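Local coordinates for protein putative phosphomannomutase (Thermus thermophilus, PDB 1TUO) that probably interconverts sugar phosphates as a magnesium-dependent mutase of the phosphohexose mutase family, moving a phosphate between positions of the sugar, at residues Ala159-Leu164 and Leu197-Leu202; Gly195-Arg198 and Glu203-Val206; Val255-Val258 and Phe264-Pro267; Lys289-Thr294 and Asp414-Val419; Gly418-Trp421 and Ala426-Leu429. One frame throughout, in Å; residues are numbered along the deposited sequence.

Contact 1: residues Ala159-Leu164 and Leu197-Leu202; sequences AYFEAL and LRHVGL
His199 NE2 donates a short hydrogen bond to Glu162 OE1, 2.5 Å long with an angle of 153° at the hydrogen. The carboxylate takes it on the anti lone pair of OE1, the one turned away from OE2, and OE1 sits a little out of the imidazole plane. Carboxylate and ring are themselves steeply inclined, their planes 60° apart. Glu162 reaches this place by bending: the turn at chi2 brings the carboxylate round to the edge of the imidazole. OE2 is left to a salt bridge with Lys165, while His199 ND1 gives a weak hydrogen bond to Glu158, so both ring nitrogens have a carboxylate partner; such surroundings would probably favour a protonated imidazole.

The pair ties helix 157-165 to the end of helix 192-199 in the alpha/beta/alpha domain II of the mutase fold. That second helix finishes in a Schellman motif, with Gly201 at positive phi as its C-prime residue and Leu202 N bonded to Leu197 O at 2.9 Å.

Beneath the polar edge, Phe161 CB lies over one face of the imidazole, a CH-pi contact 3.8 Å from the ring centroid; its closest carbon there is His199 CD2, 3.6 Å from CB. The two rings meet obliquely, with planes at 44°. Farther along the phenyl ring, Phe161 CE2 comes within 3.6 Å of Arg198 NH2, the guanidinium standing nearly upright to the ring, and the same NH2 makes a salt bridge to Glu158.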
# COMPACT_ATOMS: atom_id res chain seq x y z
N ALA A 159 -0.97 -7.93 -19.49
CA ALA A 159 0.34 -7.29 -19.53
C ALA A 159 0.88 -7.11 -18.12
O ALA A 159 2.09 -7.24 -17.89
CB ALA A 159 0.24 -5.94 -20.24
N TYR A 160 -0.00 -6.81 -17.17
CA TYR A 160 0.39 -6.63 -15.78
C TYR A 160 0.93 -7.96 -15.24
O TYR A 160 1.93 -8.00 -14.53
CB TYR A 160 -0.80 -6.16 -14.95
CG TYR A 160 -0.53 -6.04 -13.46
CD1 TYR A 160 0.46 -5.18 -12.97
CD2 TYR A 160 -1.28 -6.78 -12.54
CE1 TYR A 160 0.71 -5.08 -11.59
CE2 TYR A 160 -1.04 -6.68 -11.17
CZ TYR A 160 -0.05 -5.83 -10.70
OH TYR A 160 0.19 -5.75 -9.34
N PHE A 161 0.25 -9.05 -15.59
CA PHE A 161 0.69 -10.37 -15.14
C PHE A 161 2.06 -10.69 -15.72
O PHE A 161 2.92 -11.25 -15.03
CB PHE A 161 -0.32 -11.45 -15.56
CG PHE A 161 -1.64 -11.37 -14.84
CD1 PHE A 161 -1.72 -10.92 -13.52
CD2 PHE A 161 -2.81 -11.77 -15.47
CE1 PHE A 161 -2.94 -10.88 -12.85
CE2 PHE A 161 -4.04 -11.73 -14.81
CZ PHE A 161 -4.10 -11.28 -13.49
N GLU A 162 2.27 -10.34 -16.99
CA GLU A 162 3.56 -10.59 -17.62
C GLU A 162 4.66 -9.80 -16.92
O GLU A 162 5.79 -10.28 -16.79
CB GLU A 162 3.51 -10.20 -19.10
CG GLU A 162 2.89 -11.26 -19.98
CD GLU A 162 3.71 -12.54 -19.99
OE1 GLU A 162 3.18 -13.60 -19.59
OE2 GLU A 162 4.89 -12.49 -20.39
N ALA A 163 4.34 -8.59 -16.48
CA ALA A 163 5.32 -7.77 -15.79
C ALA A 163 5.67 -8.41 -14.45
O ALA A 163 6.84 -8.46 -14.07
CB ALA A 163 4.76 -6.37 -15.58
N LEU A 164 4.65 -8.89 -13.74
CA LEU A 164 4.84 -9.53 -12.44
C LEU A 164 5.75 -10.74 -12.57
O LEU A 164 6.69 -10.92 -11.78
CB LEU A 164 3.50 -9.97 -11.84
CG LEU A 164 2.56 -8.88 -11.33
CD1 LEU A 164 1.25 -9.50 -10.87
CD2 LEU A 164 3.22 -8.13 -10.17
N LEU A 197 -1.62 -16.67 -11.49
CA LEU A 197 -1.21 -18.07 -11.45
C LEU A 197 -1.71 -18.82 -12.68
O LEU A 197 -0.96 -19.58 -13.31
CB LEU A 197 -1.73 -18.73 -10.18
CG LEU A 197 -1.12 -18.19 -8.88
CD1 LEU A 197 -1.87 -18.75 -7.68
CD2 LEU A 197 0.36 -18.56 -8.81
N ARG A 198 -2.98 -18.62 -13.01
CA ARG A 198 -3.56 -19.28 -14.17
C ARG A 198 -2.82 -18.79 -15.41
O ARG A 198 -2.61 -19.54 -16.36
CB ARG A 198 -5.05 -18.95 -14.27
CG ARG A 198 -5.69 -19.30 -15.61
CD ARG A 198 -6.32 -18.06 -16.21
NE ARG A 198 -5.33 -16.99 -16.33
CZ ARG A 198 -5.63 -15.70 -16.45
NH1 ARG A 198 -6.90 -15.31 -16.46
NH2 ARG A 198 -4.66 -14.80 -16.56
N HIS A 199 -2.40 -17.53 -15.37
CA HIS A 199 -1.68 -16.92 -16.48
C HIS A 199 -0.33 -17.59 -16.76
O HIS A 199 0.07 -17.73 -17.91
CB HIS A 199 -1.44 -15.43 -16.20
CG HIS A 199 -0.64 -14.74 -17.26
ND1 HIS A 199 -1.19 -14.31 -18.45
CD2 HIS A 199 0.68 -14.42 -17.32
CE1 HIS A 199 -0.25 -13.74 -19.19
NE2 HIS A 199 0.89 -13.80 -18.52
N VAL A 200 0.36 -17.99 -15.69
CA VAL A 200 1.66 -18.64 -15.83
C VAL A 200 1.59 -20.16 -15.73
O VAL A 200 2.62 -20.83 -15.68
CB VAL A 200 2.65 -18.12 -14.77
CG1 VAL A 200 2.97 -16.66 -15.02
CG2 VAL A 200 2.06 -18.31 -13.38
N GLY A 201 0.37 -20.70 -15.70
CA GLY A 201 0.14 -22.14 -15.63
C GLY A 201 0.56 -22.79 -14.31
O GLY A 201 0.88 -23.98 -14.27
N LEU A 202 0.56 -22.02 -13.23
CA LEU A 202 0.93 -22.56 -11.93
C LEU A 202 -0.31 -23.09 -11.22
O LEU A 202 -1.25 -22.34 -10.94
CB LEU A 202 1.63 -21.49 -11.08
CG LEU A 202 3.10 -21.24 -11.43
CD1 LEU A 202 3.71 -20.24 -10.46
CD2 LEU A 202 3.87 -22.55 -11.41

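Contact 2: residues Gly195-Arg198 and Glu203-Val206; sequences GFLR and EIPV
The helix-to-strand connection of domain II, where helix 192-199 gives way to strand 206-209 at one border of a five-stranded mixed sheet, folds back here so that Leu197 of the helix meets Ile204 and Val206 beyond the turn. Leu197 carries the whole of the helix side. With its CG anti to the carbonyl carbon (chi1 -66°), the branch points at the returning chain, and there the two methyls part company. CD1 goes between the two partners: it touches Val206 CG2 at 3.5 Å, a snug methyl-to-methyl approach, and lies 3.9 Å from Ile204 CB. The same CD1 also rests 3.7 Å from the backbone oxygen Ile204 O, so part of the peptide is in the apolar contact. CD2 takes the other direction and meets the far end of the isoleucine, with Leu197 CD2 4.1 Å from Ile204 CD1.

The leucine and isoleucine side chains run across each other at about a right angle, whereas leucine and valine meet more obliquely. Leu202, from the turn between the segments, adds its side chain to Leu197, and Ile204 continues the apolar layer onto Phe176 and onto Leu356 of helix 348-362.

No hydrogen bond joins the two segments. Their hold on each other therefore rests on close-fitting methyl groups and probably on the exclusion of water, and it depends on shape more than on any directed bond.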
# COMPACT_ATOMS: atom_id res chain seq x y z
N GLY A 195 -5.75 -15.11 -11.16
CA GLY A 195 -5.48 -14.73 -12.53
C GLY A 195 -4.02 -14.88 -12.89
O GLY A 195 -3.70 -15.52 -13.90
N PHE A 196 -3.13 -14.32 -12.09
CA PHE A 196 -1.70 -14.41 -12.36
C PHE A 196 -1.21 -15.85 -12.45
O PHE A 196 -0.45 -16.20 -13.36
CB PHE A 196 -0.88 -13.70 -11.27
CG PHE A 196 0.59 -14.00 -11.35
CD1 PHE A 196 1.40 -13.37 -12.29
CD2 PHE A 196 1.16 -14.97 -10.52
CE1 PHE A 196 2.75 -13.70 -12.41
CE2 PHE A 196 2.51 -15.31 -10.63
CZ PHE A 196 3.30 -14.67 -11.58
N LEU A 197 -1.62 -16.67 -11.49
CA LEU A 197 -1.21 -18.07 -11.45
C LEU A 197 -1.71 -18.82 -12.68
O LEU A 197 -0.96 -19.58 -13.31
CB LEU A 197 -1.73 -18.73 -10.18
CG LEU A 197 -1.12 -18.19 -8.88
CD1 LEU A 197 -1.87 -18.75 -7.68
CD2 LEU A 197 0.36 -18.56 -8.81
N ARG A 198 -2.98 -18.62 -13.01
CA ARG A 198 -3.56 -19.28 -14.17
C ARG A 198 -2.82 -18.79 -15.41
O ARG A 198 -2.61 -19.54 -16.36
CB ARG A 198 -5.05 -18.95 -14.27
CG ARG A 198 -5.69 -19.30 -15.61
CD ARG A 198 -6.32 -18.06 -16.21
NE ARG A 198 -5.33 -16.99 -16.33
CZ ARG A 198 -5.63 -15.70 -16.45
NH1 ARG A 198 -6.90 -15.31 -16.46
NH2 ARG A 198 -4.66 -14.80 -16.56
N GLU A 203 -0.30 -24.39 -10.94
CA GLU A 203 -1.44 -25.02 -10.30
C GLU A 203 -1.47 -24.88 -8.78
O GLU A 203 -1.63 -25.86 -8.06
CB GLU A 203 -1.49 -26.51 -10.68
CG GLU A 203 -1.53 -26.74 -12.18
CD GLU A 203 -2.76 -26.15 -12.84
OE1 GLU A 203 -2.73 -25.95 -14.07
OE2 GLU A 203 -3.77 -25.91 -12.14
N ILE A 204 -1.29 -23.65 -8.31
CA ILE A 204 -1.33 -23.38 -6.88
C ILE A 204 -2.78 -23.02 -6.57
O ILE A 204 -3.34 -22.11 -7.18
CB ILE A 204 -0.41 -22.20 -6.50
CG1 ILE A 204 1.05 -22.58 -6.77
CG2 ILE A 204 -0.62 -21.84 -5.03
CD1 ILE A 204 2.05 -21.48 -6.43
N PRO A 205 -3.41 -23.74 -5.64
CA PRO A 205 -4.80 -23.45 -5.31
C PRO A 205 -5.01 -22.15 -4.52
O PRO A 205 -4.34 -21.90 -3.52
CB PRO A 205 -5.23 -24.68 -4.52
CG PRO A 205 -3.97 -25.08 -3.82
CD PRO A 205 -2.94 -24.93 -4.92
N VAL A 206 -5.95 -21.33 -4.98
CA VAL A 206 -6.27 -20.09 -4.30
C VAL A 206 -7.74 -20.12 -3.93
O VAL A 206 -8.61 -20.24 -4.80
CB VAL A 206 -6.00 -18.86 -5.20
CG1 VAL A 206 -6.60 -17.60 -4.56
CG2 VAL A 206 -4.50 -18.67 -5.37

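Contact 3: residues Val255-Val258 and Phe264-Pro267; sequences VGVV and FFNP
Phe265 N donates to Val257 O over 2.8 Å, nearly straight at 166°. The return bond of this antiparallel hydrogen-bonded pair, from Val257 N to Phe265 O, is weak at 3.5 Å. A water helps at the loosened place: it donates to Phe265 O at 2.8 Å and makes weak, long bonds with Val255 O and Val257 N, bridging the strands where they begin to diverge.

On the face of the sheet that carries Val257 and Phe265, the two side chains lie side by side and point the same way. Val257 CG1 touches Phe265 CB at 3.6 Å, and the phenyl ring then leads off from the valine toward helix 267-280, where Val270 and Thr273 receive it. Phe264 works on the other face. With CG anti to the backbone N (chi1 -176°), its ring swings back across the neighbouring strand, CD1 coming within 3.3 Å of Val257 O, and CE1 within 4.5 Å of Gly256 CA. A CB on Gly256 would lie only 3.7 Å from Phe264 CE1.

These residues form the beta hairpin of strands 255-259 and 263-265, the latter bordering the domain II sheet within this chain. Just past it, Asn266 is the N-cap of helix 267-280, in domain III. Helix 348-362 reaches Val257 with Leu355.

Chemically, the hairpin is held by one firm backbone bond, by apolar packing on the Val257 and Phe265 face and by a ring set against the Val257 carbonyl on the other, while the water probably makes up in part for the weak second bond.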
# COMPACT_ATOMS: atom_id res chain seq x y z
N VAL A 255 -1.26 -5.03 2.00
CA VAL A 255 -1.72 -6.37 2.35
C VAL A 255 -1.56 -6.66 3.83
O VAL A 255 -0.72 -6.06 4.52
CB VAL A 255 -0.94 -7.46 1.57
CG1 VAL A 255 -1.15 -7.29 0.08
CG2 VAL A 255 0.53 -7.41 1.92
N GLY A 256 -2.39 -7.57 4.32
CA GLY A 256 -2.33 -8.00 5.70
C GLY A 256 -2.28 -9.51 5.62
O GLY A 256 -2.76 -10.09 4.64
N VAL A 257 -1.69 -10.16 6.61
CA VAL A 257 -1.57 -11.62 6.58
C VAL A 257 -2.19 -12.32 7.79
O VAL A 257 -2.08 -11.84 8.92
CB VAL A 257 -0.08 -12.03 6.48
CG1 VAL A 257 0.07 -13.53 6.62
CG2 VAL A 257 0.50 -11.56 5.15
N VAL A 258 -2.84 -13.45 7.55
CA VAL A 258 -3.43 -14.24 8.63
C VAL A 258 -2.89 -15.66 8.51
O VAL A 258 -2.97 -16.29 7.45
CB VAL A 258 -4.97 -14.27 8.56
CG1 VAL A 258 -5.51 -15.16 9.68
CG2 VAL A 258 -5.52 -12.86 8.71
N PHE A 264 -2.63 -13.06 13.38
CA PHE A 264 -2.31 -11.94 12.52
C PHE A 264 -0.79 -11.79 12.37
O PHE A 264 -0.05 -11.87 13.34
CB PHE A 264 -2.90 -10.65 13.08
CG PHE A 264 -2.70 -9.45 12.20
CD1 PHE A 264 -3.23 -9.43 10.92
CD2 PHE A 264 -1.99 -8.35 12.66
CE1 PHE A 264 -3.05 -8.33 10.09
CE2 PHE A 264 -1.80 -7.24 11.85
CZ PHE A 264 -2.33 -7.23 10.56
N PHE A 265 -0.35 -11.57 11.13
CA PHE A 265 1.06 -11.39 10.80
C PHE A 265 1.10 -9.96 10.26
O PHE A 265 0.69 -9.70 9.13
CB PHE A 265 1.43 -12.42 9.72
CG PHE A 265 2.91 -12.59 9.49
CD1 PHE A 265 3.71 -13.25 10.43
CD2 PHE A 265 3.50 -12.15 8.31
CE1 PHE A 265 5.06 -13.48 10.17
CE2 PHE A 265 4.84 -12.37 8.05
CZ PHE A 265 5.63 -13.04 8.98
N ASN A 266 1.59 -9.03 11.08
CA ASN A 266 1.60 -7.61 10.74
C ASN A 266 2.61 -7.10 9.71
O ASN A 266 3.53 -7.81 9.31
CB ASN A 266 1.68 -6.76 12.02
CG ASN A 266 3.06 -6.77 12.65
OD1 ASN A 266 4.07 -6.78 11.95
ND2 ASN A 266 3.11 -6.73 13.98
N PRO A 267 2.43 -5.84 9.26
CA PRO A 267 3.31 -5.21 8.27
C PRO A 267 4.80 -5.24 8.58
O PRO A 267 5.61 -5.35 7.66
CB PRO A 267 2.77 -3.80 8.19
CG PRO A 267 1.29 -4.02 8.36
CD PRO A 267 1.26 -4.98 9.52
O HOH W 1 0.20 -7.45 7.46

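Contact 4: residues Lys289-Thr294 and Asp414-Val419; sequences KNFAVT and DTLDGV
Phe291 pushes its ring into the loop 414-419, and nearly every ring atom beyond CG finds a partner there. From CB the chain turns with CG anti to the backbone N (chi1 -157°), which aims the phenyl straight at the loop. CD1 meets the branch methyl Leu416 CD2 at 4.0 Å. On the other flank CD2 is 3.1 Å from Asp417 O, which lies at the ring edge near its plane, and CE2 faces the same oxygen at 3.4 Å; that carbonyl is buried without a hydrogen-bond partner in the model, and the slightly positive C-H edge probably offers it some polar relief. CE1 approaches Asp414 OD1 at 3.5 Å, and at the tip CZ comes 3.4 Å from Asp414 O, again in plane. Over one face sits Leu416 CB, a CH-pi contact 4.0 Å from the ring centroid.

Two Asx turns shape the chain on either side of the contact. In one, Asp414 OD2 accepts from Leu416 N at 3.0 Å; in the other, Asn290 OD1 accepts from Ala292 N. Asp417 OD2 is held by a salt bridge to Arg431 and also accepts from Val313 N. An alanine at Phe291 is likely to open a gap between this turn and the loop, leaving Leu416 CB without the face it covers and the Asp417 carbonyl without the ring edge.

Phe291 follows strand 286-290 of domain III, beside Thr310 of strand 308-311; across the domain boundary, the loop joins C-terminal strands 410-414 and 419-423, and Leu429 of strand 426-431 also touches the ring.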
# COMPACT_ATOMS: atom_id res chain seq x y z
N LYS A 289 12.50 2.69 4.77
CA LYS A 289 11.34 2.53 5.66
C LYS A 289 10.91 3.87 6.23
O LYS A 289 11.74 4.76 6.43
CB LYS A 289 11.70 1.60 6.82
CG LYS A 289 12.94 2.04 7.61
CD LYS A 289 13.08 1.33 8.97
CE LYS A 289 12.58 2.22 10.11
NZ LYS A 289 12.90 1.67 11.47
N ASN A 290 9.62 4.04 6.50
CA ASN A 290 9.20 5.30 7.09
C ASN A 290 9.47 5.24 8.60
O ASN A 290 9.82 4.19 9.14
CB ASN A 290 7.74 5.65 6.77
CG ASN A 290 6.72 4.85 7.57
OD1 ASN A 290 6.98 4.36 8.67
ND2 ASN A 290 5.51 4.74 7.01
N PHE A 291 9.29 6.38 9.25
CA PHE A 291 9.55 6.55 10.68
C PHE A 291 8.83 5.62 11.67
O PHE A 291 9.30 5.44 12.79
CB PHE A 291 9.27 8.01 11.03
CG PHE A 291 9.98 8.51 12.26
CD1 PHE A 291 11.32 8.22 12.47
CD2 PHE A 291 9.32 9.33 13.18
CE1 PHE A 291 12.01 8.74 13.57
CE2 PHE A 291 9.99 9.86 14.28
CZ PHE A 291 11.33 9.56 14.48
N ALA A 292 7.71 5.04 11.27
CA ALA A 292 6.96 4.18 12.18
C ALA A 292 7.21 2.68 11.99
O ALA A 292 6.57 1.85 12.63
CB ALA A 292 5.46 4.48 12.06
N VAL A 293 8.14 2.35 11.10
CA VAL A 293 8.48 0.96 10.84
C VAL A 293 9.41 0.39 11.92
O VAL A 293 10.27 1.09 12.44
CB VAL A 293 9.15 0.81 9.45
CG1 VAL A 293 9.71 -0.59 9.28
CG2 VAL A 293 8.13 1.11 8.35
N THR A 294 9.21 -0.88 12.22
CA THR A 294 9.98 -1.61 13.23
C THR A 294 11.48 -1.40 13.13
O THR A 294 12.03 -1.33 12.03
CB THR A 294 9.74 -3.13 13.10
OG1 THR A 294 10.59 -3.83 14.02
CG2 THR A 294 10.05 -3.61 11.68
N ASP A 414 13.74 11.27 19.10
CA ASP A 414 13.92 11.55 17.68
C ASP A 414 12.66 12.24 17.16
O ASP A 414 11.57 11.67 17.19
CB ASP A 414 14.18 10.24 16.92
CG ASP A 414 14.58 10.46 15.46
OD1 ASP A 414 15.13 9.51 14.86
OD2 ASP A 414 14.34 11.56 14.92
N THR A 415 12.82 13.47 16.68
CA THR A 415 11.69 14.25 16.18
C THR A 415 11.63 14.41 14.66
O THR A 415 11.10 15.40 14.16
CB THR A 415 11.66 15.66 16.83
OG1 THR A 415 12.92 16.31 16.64
CG2 THR A 415 11.37 15.55 18.32
N LEU A 416 12.17 13.44 13.93
CA LEU A 416 12.16 13.50 12.46
C LEU A 416 10.76 13.77 11.91
O LEU A 416 10.57 14.61 11.03
CB LEU A 416 12.68 12.19 11.87
CG LEU A 416 12.69 12.09 10.34
CD1 LEU A 416 13.61 13.15 9.76
CD2 LEU A 416 13.16 10.70 9.92
N ASP A 417 9.78 13.05 12.43
CA ASP A 417 8.40 13.18 11.99
C ASP A 417 7.52 12.81 13.18
O ASP A 417 7.22 11.64 13.41
CB ASP A 417 8.15 12.25 10.80
CG ASP A 417 6.74 12.33 10.27
OD1 ASP A 417 6.14 13.43 10.32
OD2 ASP A 417 6.23 11.29 9.80
N GLY A 418 7.10 13.83 13.93
CA GLY A 418 6.31 13.60 15.12
C GLY A 418 7.30 13.61 16.26
O GLY A 418 8.30 14.32 16.19
N VAL A 419 7.05 12.83 17.30
CA VAL A 419 7.97 12.76 18.43
C VAL A 419 8.14 11.31 18.87
O VAL A 419 7.17 10.67 19.27
CB VAL A 419 7.46 13.58 19.64
CG1 VAL A 419 8.51 13.60 20.73
CG2 VAL A 419 7.11 15.00 19.20

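Contact 5: residues Gly418-Trp421 and Ala426-Leu429; sequences GVKW and AWVL
Backbone bonds set the register between Trp421 and Val428, an antiparallel hydrogen-bonded pair: Trp421 N gives to Val428 O at 2.7 Å and Val428 N to Trp421 O at 3.1 Å, the latter almost straight (170°). Beside it, Lys420 and Leu429 form the non-hydrogen-bonded pair, where CA-H...O contacts take over; Lys420 CA lies 3.3 Å from Val428 O, and Leu429 CA 3.4 Å from Val419 O.

The cation-pi and CH-pi contacts belong to Lys420 and Trp427. The lysine runs extended from CB through CD, then bends at chi3 (-65°), and this kink lays its end over one face of the indole. CG comes first, 3.3 Å from Trp427 CD1; CE then sits 3.7 Å from the centroid of the five-membered ring, and NZ follows at 4.2 Å, 18° off the ring normal. The ammonium also hydrogen-bonds Phe291 O in domain III.

Apolar contact is lighter: Lys420 CB touches Leu429 CD1 at 3.7 Å, on the face of the sheet opposite Trp421 and Val428.

Strands 419-423 and 426-431 make a beta hairpin in the antiparallel sheet of the C-terminal domain. A leucine in place of Lys420 would probably leave the Phe291 carbonyl without its ammonium donor and the indole face without its cation.

Since the same lysine is buried, its charge is probably steadied by the indole, by the Phe291 ring as a second cation-pi partner and by that carbonyl, so one lysine of the hairpin also joins the C-terminal domain to domain III.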
# COMPACT_ATOMS: atom_id res chain seq x y z
N GLY A 418 7.10 13.83 13.93
CA GLY A 418 6.31 13.60 15.12
C GLY A 418 7.30 13.61 16.26
O GLY A 418 8.30 14.32 16.19
N VAL A 419 7.05 12.83 17.30
CA VAL A 419 7.97 12.76 18.43
C VAL A 419 8.14 11.31 18.87
O VAL A 419 7.17 10.67 19.27
CB VAL A 419 7.46 13.58 19.64
CG1 VAL A 419 8.51 13.60 20.73
CG2 VAL A 419 7.11 15.00 19.20
N LYS A 420 9.36 10.80 18.80
CA LYS A 420 9.62 9.43 19.19
C LYS A 420 10.52 9.33 20.41
O LYS A 420 11.67 9.79 20.39
CB LYS A 420 10.26 8.65 18.02
CG LYS A 420 10.54 7.18 18.34
CD LYS A 420 11.23 6.44 17.20
CE LYS A 420 10.36 6.34 15.96
NZ LYS A 420 11.01 5.55 14.87
N TRP A 421 10.00 8.73 21.48
CA TRP A 421 10.79 8.54 22.69
C TRP A 421 11.48 7.20 22.56
O TRP A 421 10.84 6.17 22.33
CB TRP A 421 9.90 8.56 23.94
CG TRP A 421 9.43 9.94 24.31
CD1 TRP A 421 10.00 11.12 23.95
CD2 TRP A 421 8.32 10.27 25.15
NE1 TRP A 421 9.31 12.17 24.51
CE2 TRP A 421 8.27 11.67 25.26
CE3 TRP A 421 7.35 9.51 25.83
CZ2 TRP A 421 7.30 12.34 26.01
CZ3 TRP A 421 6.39 10.17 26.59
CH2 TRP A 421 6.37 11.58 26.67
N ALA A 426 12.52 -0.69 23.42
CA ALA A 426 11.17 -0.16 23.23
C ALA A 426 11.17 1.25 22.64
O ALA A 426 12.09 2.04 22.88
CB ALA A 426 10.41 -0.17 24.55
N TRP A 427 10.13 1.56 21.87
CA TRP A 427 9.99 2.87 21.25
C TRP A 427 8.53 3.31 21.27
O TRP A 427 7.62 2.50 21.04
CB TRP A 427 10.53 2.84 19.80
CG TRP A 427 9.56 3.28 18.72
CD1 TRP A 427 8.79 4.42 18.71
CD2 TRP A 427 9.25 2.59 17.50
NE1 TRP A 427 8.02 4.47 17.57
CE2 TRP A 427 8.28 3.36 16.81
CE3 TRP A 427 9.69 1.39 16.93
CZ2 TRP A 427 7.76 2.97 15.58
CZ3 TRP A 427 9.16 1.00 15.70
CH2 TRP A 427 8.21 1.79 15.04
N VAL A 428 8.31 4.59 21.54
CA VAL A 428 6.97 5.16 21.57
C VAL A 428 6.95 6.41 20.70
O VAL A 428 7.69 7.36 20.95
CB VAL A 428 6.57 5.55 23.00
CG1 VAL A 428 5.16 6.12 23.00
CG2 VAL A 428 6.66 4.34 23.92
N LEU A 429 6.10 6.39 19.68
CA LEU A 429 6.00 7.51 18.75
C LEU A 429 4.65 8.22 18.81
O LEU A 429 3.60 7.59 18.71
CB LEU A 429 6.22 7.01 17.32
CG LEU A 429 5.98 7.98 16.16
CD1 LEU A 429 7.02 9.09 16.20
CD2 LEU A 429 6.04 7.23 14.84

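In the fold
Contacts 3 and 5 are the buried hairpins, held by backbone bonds between neighbouring strands, whereas contacts 1, 2 and 4 are partly buried and rely on side chains. Contacts 1 and 2 share helix 192-199 and touch through Phe161 and Phe196: one side of that helix makes a mixed polar and aromatic link to another helix, the other a purely apolar one to the loop behind it. Contacts 4 and 5 share Gly418 and Val419, and together join domain III to the C-terminal domain. Contact 3 lies between these groups, its centre about 21 Å from those of contacts 2 and 4.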